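PDB 6WY9: acyl-CoA dehydrogenase domain protein Tcur3481 from Thermomonospora curvata, which binds FAD and probably acts as an acyl-CoA dehydrogenase, oxidising acyl-CoA thioesters. Local coordinates for residues Q18-H23 and R45-A50; P173-V178 and R209-A214; A300-D305 and G345-D350. All coordinates share one frame; numbering follows the deposited sequence.

Contact 1. Residues Q18-H23 and R45-A50; sequences QIFTDH and RELAGA
I19 leads the packing of Q18-H23, on helix 5-23, against R45-A50, on helix 41-49, in the helical N-terminal domain of the acyl-CoA dehydrogenase fold. The two axes run nearly antiparallel at 160° and approach to 10.7 Å at their closest, a spacing bridged by side chains. Both branches of I19 are used. CG2, placed anti to the backbone N, meets L47 CD2 at 3.7 Å, while CG1, anti to the carbonyl carbon (chi1 -68°), carries CD1 to A50 CB at 3.6 Å. F20 comes next and leans inward with its far end: CE1 reaches L47 CD1 at 4.1 Å, the two side chains crossing at about a right angle. The rest of its ring is buried among L74, E77 and Q78 of helix 67-80 and L87 of helix 87-100, and L87 also touches L47. One turn after I19, H23 borders the partly exposed flank. Its ring lies across E46, whose chain bends at chi2, and D22 CB sits over one ring face. The imidazole and carboxylate planes stand 64° apart, and H23 NE2 touches the aliphatic E46 CG at 3.9 Å.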
loop_
_atom_site.group_PDB
_atom_site.type_symbol
_atom_site.label_atom_id
_atom_site.label_comp_id
_atom_site.label_asym_id
_atom_site.label_seq_id
_atom_site.Cartn_x
_atom_site.Cartn_y
_atom_site.Cartn_z
ATOM N N GLN B 18 2.624 -23.905 -26.866
ATOM C CA GLN B 18 1.748 -24.383 -27.926
ATOM C C GLN B 18 0.745 -25.382 -27.378
ATOM O O GLN B 18 -0.438 -25.366 -27.744
ATOM C CB GLN B 18 2.564 -25.035 -29.042
ATOM C CG GLN B 18 1.690 -25.518 -30.196
ATOM C CD GLN B 18 1.046 -24.369 -30.958
ATOM O OE1 GLN B 18 -0.188 -24.211 -30.974
ATOM N NE2 GLN B 18 1.882 -23.542 -31.577
ATOM N N ILE B 19 1.212 -26.290 -26.522
ATOM C CA ILE B 19 0.318 -27.314 -25.996
ATOM C C ILE B 19 -0.755 -26.668 -25.114
ATOM O O ILE B 19 -1.958 -26.938 -25.257
ATOM C CB ILE B 19 1.143 -28.386 -25.267
ATOM C CG1 ILE B 19 1.981 -29.158 -26.307
ATOM C CG2 ILE B 19 0.279 -29.340 -24.364
ATOM C CD1 ILE B 19 2.914 -30.125 -25.630
ATOM N N PHE B 20 -0.338 -25.749 -24.239
ATOM C CA PHE B 20 -1.303 -25.083 -23.370
ATOM C C PHE B 20 -2.270 -24.236 -24.177
ATOM O O PHE B 20 -3.459 -24.175 -23.866
ATOM C CB PHE B 20 -0.579 -24.217 -22.330
ATOM C CG PHE B 20 0.107 -25.005 -21.237
ATOM C CD1 PHE B 20 -0.534 -26.065 -20.603
ATOM C CD2 PHE B 20 1.382 -24.661 -20.817
ATOM C CE1 PHE B 20 0.084 -26.773 -19.582
ATOM C CE2 PHE B 20 2.004 -25.376 -19.796
ATOM C CZ PHE B 20 1.365 -26.427 -19.184
ATOM N N THR B 21 -1.768 -23.555 -25.209
ATOM C CA THR B 21 -2.614 -22.738 -26.065
ATOM C C THR B 21 -3.657 -23.575 -26.796
ATOM O O THR B 21 -4.807 -23.144 -26.955
ATOM C CB THR B 21 -1.741 -22.004 -27.066
ATOM O OG1 THR B 21 -0.886 -21.102 -26.361
ATOM C CG2 THR B 21 -2.622 -21.216 -28.071
ATOM N N ASP B 22 -3.260 -24.764 -27.276
ATOM C CA ASP B 22 -4.212 -25.645 -27.964
ATOM C C ASP B 22 -5.290 -26.200 -27.036
ATOM O O ASP B 22 -6.366 -26.580 -27.513
ATOM C CB ASP B 22 -3.497 -26.836 -28.604
ATOM C CG ASP B 22 -2.631 -26.440 -29.763
ATOM O OD1 ASP B 22 -2.828 -25.342 -30.310
ATOM O OD2 ASP B 22 -1.767 -27.258 -30.138
ATOM N N HIS B 23 -5.032 -26.322 -25.735
ATOM C CA HIS B 23 -6.012 -27.020 -24.905
ATOM C C HIS B 23 -6.622 -26.194 -23.784
ATOM O O HIS B 23 -7.635 -26.619 -23.219
ATOM C CB HIS B 23 -5.405 -28.323 -24.344
ATOM C CG HIS B 23 -5.083 -29.313 -25.420
ATOM N ND1 HIS B 23 -6.016 -29.714 -26.362
ATOM C CD2 HIS B 23 -3.917 -29.900 -25.776
ATOM C CE1 HIS B 23 -5.443 -30.525 -27.235
ATOM N NE2 HIS B 23 -4.171 -30.657 -26.900
ATOM N N ARG B 45 -1.591 -36.196 -20.996
ATOM C CA ARG B 45 -0.965 -37.145 -21.914
ATOM C C ARG B 45 -0.160 -36.426 -22.992
ATOM O O ARG B 45 0.905 -36.902 -23.417
ATOM C CB ARG B 45 -2.025 -38.042 -22.547
ATOM C CG ARG B 45 -2.604 -39.126 -21.640
ATOM C CD ARG B 45 -3.543 -40.062 -22.449
ATOM N NE ARG B 45 -4.611 -39.345 -23.164
ATOM C CZ ARG B 45 -4.592 -39.051 -24.468
ATOM N NH1 ARG B 45 -3.557 -39.407 -25.222
ATOM N NH2 ARG B 45 -5.610 -38.397 -25.027
ATOM N N GLU B 46 -0.661 -35.290 -23.456
ATOM C CA GLU B 46 0.073 -34.499 -24.446
ATOM C C GLU B 46 1.401 -34.001 -23.873
ATOM O O GLU B 46 2.448 -34.086 -24.528
ATOM C CB GLU B 46 -0.795 -33.314 -24.896
ATOM C CG GLU B 46 -2.143 -33.698 -25.564
ATOM C CD GLU B 46 -1.964 -33.965 -27.022
ATOM O OE1 GLU B 46 -1.162 -33.210 -27.612
ATOM O OE2 GLU B 46 -2.570 -34.929 -27.562
ATOM N N LEU B 47 1.371 -33.482 -22.640
ATOM C CA LEU B 47 2.597 -33.071 -21.953
ATOM C C LEU B 47 3.588 -34.219 -21.811
ATOM O O LEU B 47 4.796 -34.029 -22.003
ATOM C CB LEU B 47 2.262 -32.516 -20.567
ATOM C CG LEU B 47 1.482 -31.199 -20.675
ATOM C CD1 LEU B 47 0.929 -30.800 -19.306
ATOM C CD2 LEU B 47 2.311 -30.042 -21.301
ATOM N N ALA B 48 3.115 -35.393 -21.374
ATOM C CA ALA B 48 4.004 -36.549 -21.293
ATOM C C ALA B 48 4.621 -36.863 -22.652
ATOM O O ALA B 48 5.824 -37.159 -22.750
ATOM C CB ALA B 48 3.257 -37.778 -20.754
ATOM N N GLY B 49 3.808 -36.829 -23.705
ATOM C CA GLY B 49 4.283 -37.252 -25.008
ATOM C C GLY B 49 5.304 -36.303 -25.589
ATOM O O GLY B 49 6.171 -36.725 -26.354
ATOM N N ALA B 50 5.201 -35.007 -25.253
ATOM C CA ALA B 50 6.189 -34.016 -25.651
ATOM C C ALA B 50 7.438 -34.035 -24.768
ATOM O O ALA B 50 8.381 -33.272 -25.024
ATOM C CB ALA B 50 5.540 -32.619 -25.623
#

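Contact 2. Residues P173-V178 and R209-A214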
loop_
_atom_site.group_PDB
_atom_site.type_symbol
_atom_site.label_atom_id
_atom_site.label_comp_id
_atom_site.label_asym_id
_atom_site.label_seq_id
_atom_site.Cartn_x
_atom_site.Cartn_y
_atom_site.Cartn_z
ATOM N N PRO B 173 10.099 -33.485 12.398
ATOM C CA PRO B 173 9.284 -33.504 11.171
ATOM C C PRO B 173 9.976 -34.270 10.046
ATOM O O PRO B 173 11.198 -34.244 9.917
ATOM C CB PRO B 173 9.140 -32.017 10.825
ATOM C CG PRO B 173 9.516 -31.276 12.105
ATOM C CD PRO B 173 10.525 -32.129 12.776
ATOM N N GLY B 174 9.186 -34.953 9.211
ATOM C CA GLY B 174 9.745 -35.627 8.056
ATOM C C GLY B 174 8.771 -35.696 6.889
ATOM O O GLY B 174 7.656 -35.178 6.940
ATOM N N LEU B 175 9.206 -36.344 5.819
ATOM C CA LEU B 175 8.369 -36.506 4.640
ATOM C C LEU B 175 8.314 -37.997 4.299
ATOM O O LEU B 175 9.353 -38.684 4.277
ATOM C CB LEU B 175 8.902 -35.646 3.466
ATOM C CG LEU B 175 7.977 -35.364 2.274
ATOM C CD1 LEU B 175 6.726 -34.617 2.732
ATOM C CD2 LEU B 175 8.700 -34.551 1.187
ATOM N N PHE B 176 7.098 -38.504 4.068
ATOM C CA PHE B 176 6.852 -39.940 3.938
ATOM C C PHE B 176 6.007 -40.216 2.713
ATOM O O PHE B 176 5.022 -39.512 2.472
ATOM C CB PHE B 176 6.115 -40.496 5.158
ATOM C CG PHE B 176 6.797 -40.209 6.462
ATOM C CD1 PHE B 176 6.702 -38.946 7.056
ATOM C CD2 PHE B 176 7.517 -41.208 7.096
ATOM C CE1 PHE B 176 7.344 -38.703 8.284
ATOM C CE2 PHE B 176 8.153 -40.988 8.295
ATOM C CZ PHE B 176 8.060 -39.738 8.898
ATOM N N LEU B 177 6.366 -41.265 1.969
ATOM C CA LEU B 177 5.616 -41.685 0.796
ATOM C C LEU B 177 4.492 -42.640 1.179
ATOM O O LEU B 177 4.704 -43.620 1.912
ATOM C CB LEU B 177 6.541 -42.350 -0.224
ATOM C CG LEU B 177 5.893 -42.610 -1.588
ATOM C CD1 LEU B 177 6.876 -42.339 -2.703
ATOM C CD2 LEU B 177 5.401 -44.055 -1.654
ATOM N N VAL B 178 3.304 -42.381 0.642
ATOM C CA VAL B 178 2.128 -43.189 0.945
ATOM C C VAL B 178 1.446 -43.587 -0.353
ATOM O O VAL B 178 1.270 -42.752 -1.251
ATOM C CB VAL B 178 1.157 -42.411 1.855
ATOM C CG1 VAL B 178 -0.112 -43.181 2.016
ATOM C CG2 VAL B 178 1.813 -42.156 3.205
ATOM N N ARG B 209 6.595 -45.040 4.060
ATOM C CA ARG B 209 8.037 -45.195 3.947
ATOM C C ARG B 209 8.663 -43.814 3.949
ATOM O O ARG B 209 8.190 -42.918 3.242
ATOM C CB ARG B 209 8.412 -45.922 2.658
ATOM C CG ARG B 209 7.660 -47.215 2.430
ATOM C CD ARG B 209 8.090 -48.254 3.441
ATOM N NE ARG B 209 9.486 -48.638 3.252
ATOM C CZ ARG B 209 10.077 -49.656 3.878
ATOM N NH1 ARG B 209 9.394 -50.401 4.737
ATOM N NH2 ARG B 209 11.354 -49.930 3.640
ATOM N N ALA B 210 9.724 -43.635 4.727
ATOM C CA ALA B 210 10.338 -42.317 4.831
ATOM C C ALA B 210 11.171 -41.981 3.594
ATOM O O ALA B 210 11.747 -42.864 2.941
ATOM C CB ALA B 210 11.211 -42.241 6.088
ATOM N N LEU B 211 11.216 -40.686 3.263
ATOM C CA LEU B 211 12.290 -40.126 2.450
ATOM C C LEU B 211 13.451 -39.737 3.377
ATOM O O LEU B 211 13.332 -39.765 4.604
ATOM C CB LEU B 211 11.811 -38.916 1.634
ATOM C CG LEU B 211 10.976 -39.171 0.376
ATOM C CD1 LEU B 211 9.637 -39.774 0.781
ATOM C CD2 LEU B 211 10.744 -37.858 -0.468
ATOM N N GLY B 212 14.593 -39.380 2.792
ATOM C CA GLY B 212 15.751 -38.968 3.564
ATOM C C GLY B 212 15.513 -37.797 4.514
ATOM O O GLY B 212 14.529 -37.051 4.417
ATOM N N PRO B 213 16.453 -37.612 5.451
ATOM C CA PRO B 213 16.234 -36.672 6.566
ATOM C C PRO B 213 16.028 -35.230 6.147
ATOM O O PRO B 213 15.381 -34.466 6.871
ATOM C CB PRO B 213 17.527 -36.802 7.394
ATOM C CG PRO B 213 18.222 -38.024 6.892
ATOM C CD PRO B 213 17.791 -38.222 5.480
ATOM N N ALA B 214 16.600 -34.810 5.031
ATOM C CA ALA B 214 16.463 -33.430 4.592
ATOM C C ALA B 214 15.260 -33.218 3.665
ATOM O O ALA B 214 15.073 -32.113 3.152
ATOM C CB ALA B 214 17.756 -32.981 3.904
HETATM O O HOH W 1 12.086 -37.337 5.844
#
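L177 and R209 form an antiparallel hydrogen-bonded pair between P173-V178 and R209-A214: L177 N gives to R209 O at 2.8 Å, and R209 N returns a longer bond to L177 O at 3.2 Å. A third backbone bond, L211 N to L175 O at 2.9 Å, carries the ladder one residue beyond the end of strand 206-210. Between them F176 and A210 make a non-hydrogen-bonded pair, and F176 CA adds a CH...O contact to R209 O.

Side chains pack on both faces of this ladder. On one, F176 CD2 and CE2 both lie about 4.0 Å from A210 CB. On the other, L211 folds back under the neighbouring strand; its CG stands anti to the carbonyl carbon (chi1 -77°), which carries CD1 to 3.8 Å from L177 N, while its CD2 meets L175 CD2 at 4.2 Å.

Farther out, a water accepts from L175 N and donates to G212 O, between L175 and the loop that follows strand 206-210. W145 meets the F176 ring edge-to-face, and Q105 NE2 holds A210 O. Strand 160-169 bonds the other edge of strand 172-179, and strand 206-210 also pairs with strand 144-154, so this pairing is internal to the beta domain of the acyl-CoA dehydrogenase fold, just before the chain enters helix 215-248. Main-chain groups are thus largely paired, by the sheet, by Q105 or by the water, while L175, F176, L177 and L211 supply buried apolar packing.

Contact 3. Residues A300-D305 and G345-D350; sequences AKWWAD and GGASAD
K301 and D350 approach each other at about a right angle, and the lysine uses different parts of its chain for different partners. With CG anti to the backbone N (chi1 -179°), its first methylenes run beside the D350 carboxylate; bends at chi2 and chi4 then bring the ammonium group round to D305, one helical turn on. There NZ donates to the syn lone pair of D305 OD1 at 2.9 Å, forming a salt bridge. A longer ion pair joins K301 NZ to D350 OD2 at 3.5 Å, though the position of that oxygen is uncertain. The carboxylates of D305 and D350 also face each other, but their OD2 atoms come too close in the model for the approach to be interpreted. T343 O also accepts from K301 NZ, tying the network to the loop ahead of helix 347-362.

These residues join two helices of the C-terminal domain of the acyl-CoA dehydrogenase fold: A300-D305 lies within helix 295-319, and G345-D350 leads into helix 347-362, with G346 at its N-cap position. R224 and L227 of helix 215-248 pack on K301 from outside the pair.

Beside the charged cluster A347 packs on D305 and W302. A347 CB rests 3.9 Å from D305 CB. The indole presents its edge: W302 CD1 lies 3.6 Å from A347 O, which sits near the ring plane, and 4.0 Å from A347 CB. Behind it, W302 CZ3 stands 3.6 Å above the centre of the W303 ring, whose NE1 donates to the backbone of a neighbouring subunit.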
loop_
_atom_site.group_PDB
_atom_site.type_symbol
_atom_site.label_atom_id
_atom_site.label_comp_id
_atom_site.label_asym_id
_atom_site.label_seq_id
_atom_site.Cartn_x
_atom_site.Cartn_y
_atom_site.Cartn_z
ATOM N N ALA B 300 10.905 -15.233 -2.901
ATOM C CA ALA B 300 10.132 -15.461 -4.123
ATOM C C ALA B 300 8.666 -15.697 -3.784
ATOM O O ALA B 300 7.776 -15.151 -4.438
ATOM C CB ALA B 300 10.701 -16.635 -4.913
ATOM N N LYS B 301 8.402 -16.484 -2.744
ATOM C CA LYS B 301 7.022 -16.806 -2.364
ATOM C C LYS B 301 6.274 -15.583 -1.848
ATOM O O LYS B 301 5.074 -15.412 -2.125
ATOM C CB LYS B 301 7.038 -17.935 -1.310
ATOM C CG LYS B 301 5.649 -18.409 -0.832
ATOM C CD LYS B 301 4.783 -18.865 -2.042
ATOM C CE LYS B 301 3.579 -19.715 -1.569
ATOM N NZ LYS B 301 2.840 -19.111 -0.399
ATOM N N TRP B 302 6.943 -14.718 -1.062
ATOM C CA TRP B 302 6.249 -13.513 -0.602
ATOM C C TRP B 302 5.862 -12.620 -1.780
ATOM O O TRP B 302 4.746 -12.076 -1.818
ATOM C CB TRP B 302 7.113 -12.718 0.399
ATOM C CG TRP B 302 6.422 -11.409 0.772
ATOM C CD1 TRP B 302 5.443 -11.253 1.711
ATOM C CD2 TRP B 302 6.632 -10.111 0.189
ATOM N NE1 TRP B 302 5.035 -9.940 1.777
ATOM C CE2 TRP B 302 5.760 -9.210 0.859
ATOM C CE3 TRP B 302 7.493 -9.614 -0.813
ATOM C CZ2 TRP B 302 5.716 -7.841 0.570
ATOM C CZ3 TRP B 302 7.436 -8.230 -1.119
ATOM C CH2 TRP B 302 6.528 -7.370 -0.439
ATOM N N TRP B 303 6.778 -12.428 -2.738
ATOM C CA TRP B 303 6.431 -11.659 -3.944
ATOM C C TRP B 303 5.224 -12.271 -4.657
ATOM O O TRP B 303 4.323 -11.544 -5.096
ATOM C CB TRP B 303 7.637 -11.575 -4.887
ATOM C CG TRP B 303 8.460 -10.369 -4.587
ATOM C CD1 TRP B 303 9.680 -10.333 -3.950
ATOM C CD2 TRP B 303 8.070 -9.014 -4.796
ATOM N NE1 TRP B 303 10.086 -9.035 -3.791
ATOM C CE2 TRP B 303 9.116 -8.199 -4.305
ATOM C CE3 TRP B 303 6.942 -8.404 -5.380
ATOM C CZ2 TRP B 303 9.080 -6.802 -4.366
ATOM C CZ3 TRP B 303 6.899 -7.008 -5.472
ATOM C CH2 TRP B 303 7.976 -6.207 -4.967
ATOM N N ALA B 304 5.193 -13.612 -4.763
ATOM C CA ALA B 304 4.027 -14.305 -5.323
ATOM C C ALA B 304 2.776 -13.995 -4.522
ATOM O O ALA B 304 1.706 -13.735 -5.096
ATOM C CB ALA B 304 4.259 -15.832 -5.319
ATOM N N ASP B 305 2.889 -14.074 -3.189
ATOM C CA ASP B 305 1.725 -13.947 -2.315
ATOM C C ASP B 305 1.193 -12.526 -2.313
ATOM O O ASP B 305 -0.016 -12.309 -2.162
ATOM C CB ASP B 305 2.077 -14.306 -0.866
ATOM C CG ASP B 305 2.522 -15.735 -0.708
ATOM O OD1 ASP B 305 2.193 -16.542 -1.574
ATOM O OD2 ASP B 305 3.163 -16.013 0.328
ATOM N N GLY B 345 0.523 -21.109 3.229
ATOM C CA GLY B 345 0.547 -19.883 4.001
ATOM C C GLY B 345 0.529 -18.641 3.114
ATOM O O GLY B 345 0.923 -18.666 1.942
ATOM N N GLY B 346 0.006 -17.543 3.676
ATOM C CA GLY B 346 -0.141 -16.293 2.948
ATOM C C GLY B 346 1.016 -15.337 3.212
ATOM O O GLY B 346 2.030 -15.692 3.830
ATOM N N ALA B 347 0.844 -14.086 2.724
ATOM C CA ALA B 347 1.930 -13.098 2.761
ATOM C C ALA B 347 2.389 -12.805 4.199
ATOM O O ALA B 347 3.600 -12.753 4.481
ATOM C CB ALA B 347 1.462 -11.807 2.061
ATOM N N SER B 348 1.440 -12.601 5.130
ATOM C CA SER B 348 1.852 -12.272 6.512
ATOM C C SER B 348 2.627 -13.416 7.165
ATOM O O SER B 348 3.663 -13.194 7.819
ATOM C CB SER B 348 0.625 -11.907 7.359
ATOM O OG SER B 348 0.044 -10.707 6.897
ATOM N N ALA B 349 2.166 -14.668 6.975
ATOM C CA ALA B 349 2.899 -15.802 7.510
ATOM C C ALA B 349 4.297 -15.853 6.922
ATOM O O ALA B 349 5.276 -16.182 7.615
ATOM C CB ALA B 349 2.126 -17.129 7.220
ATOM N N ASP B 350 4.406 -15.627 5.614
ATOM C CA ASP B 350 5.725 -15.741 5.002
ATOM C C ASP B 350 6.677 -14.668 5.523
ATOM O O ASP B 350 7.863 -14.944 5.702
ATOM C CB ASP B 350 5.589 -15.708 3.494
ATOM C CG ASP B 350 5.085 -17.067 2.975
ATOM O OD1 ASP B 350 5.414 -18.147 3.563
ATOM O OD2 ASP B 350 4.359 -17.057 2.016
#

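How the contacts relate
The three contacts follow one another along the chain and sample the three domains of the acyl-CoA dehydrogenase fold: contact 1 joins helices of the N-terminal domain, contact 2 strands of the middle beta domain, contact 3 helices of the C-terminal domain. None touches another. Centres of contacts 1 and 2 are 32 Å apart, those of 1 and 3 are 30 Å apart on opposite sides of the chain's centre, and those of 2 and 3 are 25 Å apart. Helix 215-248 links the last two, starting right after R209-A214 and packing on A300-D305. All three lie away from the flavin-binding residues; contact 3 alone has neighbouring subunits against its segments, so it also borders the tetramer interface.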